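Local coordinates for adapter protein MecA 2 (Bacillus subtilis, PDB 3JTO) that acts as an adaptor that recognises unfolded and aggregated proteins, as well as ComK, and delivers them to the ClpC protease, which its C-terminal domain contacts, at residues Ile6-His11 with Gly63-Leu68. Numbering follows the deposited sequence.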
loop_
_atom_site.group_PDB
_atom_site.type_symbol
_atom_site.label_atom_id
_atom_site.label_comp_id
_atom_site.label_asym_id
_atom_site.label_seq_id
_atom_site.Cartn_x
_atom_site.Cartn_y
_atom_site.Cartn_z
ATOM N N ILE A 6 1.689 1.397 -7.759
ATOM C CA ILE A 6 2.755 1.164 -6.804
ATOM C C ILE A 6 2.386 -0.008 -5.909
ATOM O O ILE A 6 1.353 0.022 -5.244
ATOM C CB ILE A 6 3.043 2.456 -5.980
ATOM C CG1 ILE A 6 3.909 3.420 -6.805
ATOM C CG2 ILE A 6 3.737 2.151 -4.669
ATOM C CD1 ILE A 6 4.083 4.797 -6.180
ATOM N N ILE A 7 3.215 -1.050 -5.927
ATOM C CA ILE A 7 3.096 -2.145 -4.970
ATOM C C ILE A 7 4.354 -2.321 -4.123
ATOM O O ILE A 7 5.438 -2.549 -4.649
ATOM C CB ILE A 7 2.795 -3.478 -5.629
ATOM C CG1 ILE A 7 1.601 -3.367 -6.570
ATOM C CG2 ILE A 7 2.513 -4.521 -4.565
ATOM C CD1 ILE A 7 1.368 -4.643 -7.368
ATOM N N TYR A 8 4.179 -2.229 -2.806
ATOM C CA TYR A 8 5.247 -2.414 -1.833
ATOM C C TYR A 8 5.025 -3.603 -0.895
ATOM O O TYR A 8 3.889 -3.945 -0.565
ATOM C CB TYR A 8 5.408 -1.145 -0.996
ATOM C CG TYR A 8 6.488 -0.232 -1.512
ATOM C CD1 TYR A 8 7.651 -0.012 -0.778
ATOM C CD2 TYR A 8 6.356 0.392 -2.740
ATOM C CE1 TYR A 8 8.640 0.809 -1.261
ATOM C CE2 TYR A 8 7.334 1.212 -3.225
ATOM C CZ TYR A 8 8.470 1.416 -2.490
ATOM O OH TYR A 8 9.436 2.241 -2.997
ATOM N N GLN A 9 6.143 -4.172 -0.441
ATOM C CA GLN A 9 6.237 -5.340 0.440
ATOM C C GLN A 9 6.568 -4.914 1.889
ATOM O O GLN A 9 7.486 -4.122 2.114
ATOM C CB GLN A 9 7.422 -6.149 -0.055
ATOM C CG GLN A 9 7.294 -7.631 -0.152
ATOM C CD GLN A 9 8.476 -8.183 -0.925
ATOM O OE1 GLN A 9 9.579 -7.641 -0.824
ATOM N NE2 GLN A 9 8.256 -9.233 -1.725
ATOM N N PHE A 10 5.846 -5.448 2.871
ATOM C CA PHE A 10 6.125 -5.139 4.279
ATOM C C PHE A 10 6.209 -6.413 5.095
ATOM O O PHE A 10 5.392 -7.329 4.923
ATOM C CB PHE A 10 5.057 -4.210 4.866
ATOM C CG PHE A 10 4.840 -2.972 4.051
ATOM C CD1 PHE A 10 5.580 -1.827 4.302
ATOM C CD2 PHE A 10 3.929 -2.969 3.004
ATOM C CE1 PHE A 10 5.404 -0.700 3.534
ATOM C CE2 PHE A 10 3.746 -1.855 2.242
ATOM C CZ PHE A 10 4.479 -0.715 2.498
ATOM N N HIS A 11 7.196 -6.476 5.981
ATOM C CA HIS A 11 7.403 -7.671 6.791
ATOM C C HIS A 11 6.220 -7.930 7.724
ATOM O O HIS A 11 5.878 -9.081 7.983
ATOM C CB HIS A 11 8.724 -7.603 7.563
ATOM C CG HIS A 11 8.658 -6.795 8.822
ATOM N ND1 HIS A 11 9.097 -5.489 8.893
ATOM C CD2 HIS A 11 8.226 -7.113 10.065
ATOM C CE1 HIS A 11 8.920 -5.031 10.120
ATOM N NE2 HIS A 11 8.394 -5.998 10.852
ATOM N N GLY A 63 9.159 -0.443 4.040
ATOM C CA GLY A 63 9.236 -1.630 3.214
ATOM C C GLY A 63 9.917 -1.411 1.881
ATOM O O GLY A 63 10.431 -0.334 1.593
ATOM N N ASN A 64 9.905 -2.448 1.059
ATOM C CA ASN A 64 10.576 -2.426 -0.223
ATOM C C ASN A 64 9.601 -2.630 -1.361
ATOM O O ASN A 64 8.580 -3.292 -1.186
ATOM C CB ASN A 64 11.609 -3.539 -0.261
ATOM C CG ASN A 64 12.615 -3.415 0.841
ATOM O OD1 ASN A 64 13.557 -2.637 0.739
ATOM N ND2 ASN A 64 12.419 -4.173 1.916
ATOM N N PRO A 65 9.914 -2.069 -2.540
ATOM C CA PRO A 65 9.034 -2.334 -3.676
ATOM C C PRO A 65 9.211 -3.804 -3.988
ATOM O O PRO A 65 10.218 -4.406 -3.617
ATOM C CB PRO A 65 9.619 -1.475 -4.805
ATOM C CG PRO A 65 10.737 -0.674 -4.182
ATOM C CD PRO A 65 11.162 -1.411 -2.956
ATOM N N THR A 66 8.236 -4.387 -4.657
ATOM C CA THR A 66 8.200 -5.820 -4.760
ATOM C C THR A 66 8.373 -6.220 -6.196
ATOM O O THR A 66 8.129 -5.431 -7.107
ATOM C CB THR A 66 6.853 -6.365 -4.237
ATOM O OG1 THR A 66 6.868 -7.797 -4.278
ATOM C CG2 THR A 66 5.715 -5.866 -5.097
ATOM N N THR A 67 8.783 -7.463 -6.385
ATOM C CA THR A 67 8.873 -8.083 -7.700
ATOM C C THR A 67 7.546 -8.760 -8.086
ATOM O O THR A 67 7.240 -8.936 -9.263
ATOM C CB THR A 67 10.019 -9.116 -7.703
ATOM O OG1 THR A 67 9.596 -10.306 -8.375
ATOM C CG2 THR A 67 10.388 -9.487 -6.264
ATOM N N LEU A 68 6.762 -9.135 -7.083
ATOM C CA LEU A 68 5.503 -9.838 -7.293
ATOM C C LEU A 68 4.553 -8.995 -8.106
ATOM O O LEU A 68 4.502 -7.778 -7.933
ATOM C CB LEU A 68 4.858 -10.176 -5.945
ATOM C CG LEU A 68 5.228 -11.543 -5.355
ATOM C CD1 LEU A 68 6.659 -11.971 -5.725
ATOM C CD2 LEU A 68 5.027 -11.576 -3.849
HETATM O O HOH W 1 10.449 -5.694 2.699
#
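A short antiparallel edge pairing, in which strand 64-65 docks on strand 4-10 of the ClpC-interacting C-terminal domain, brings Q9 opposite N64 and Y8 opposite P65. Q9 and N64 form the hydrogen-bonded pair: Q9 N donates to N64 O over 2.7 Å, and N64 N returns a bond to Q9 O at 3.1 Å. A weak third bond, T66 N to I7 O at 3.3 Å, continues the pairing. At the non-hydrogen-bonded pair the Y8 ring lies against the G63-P65 backbone: P65 CB sits 4.1 Å from the ring centroid and 22° off its normal, a CH-pi contact over the face, while G63 O meets the ring edge in plane, 3.6 Å from Y8 CE1. Cutting Y8 back to an alanine is likely to take the aromatic face from P65 and open a gap beside the G63 carbonyl. Further along, the I7 CG2 methyl, swung away from its own backbone N, comes to rest on T66 CG2 at 3.5 Å. Q9 NE2 lies 3.2 Å from T66 OG1, too badly angled for a hydrogen bond; T66 OG1 accepts instead from L68 N at 3.1 Å, closing an ST turn just beyond the strand. Strand 39-47 hydrogen-bonds to the other side of strand 4-10; Q9 and T66 both touch F41 there, Y8 packs on V56 and L59 of helix 49-59, and I7 reaches I70 and L73 of helix 70-76.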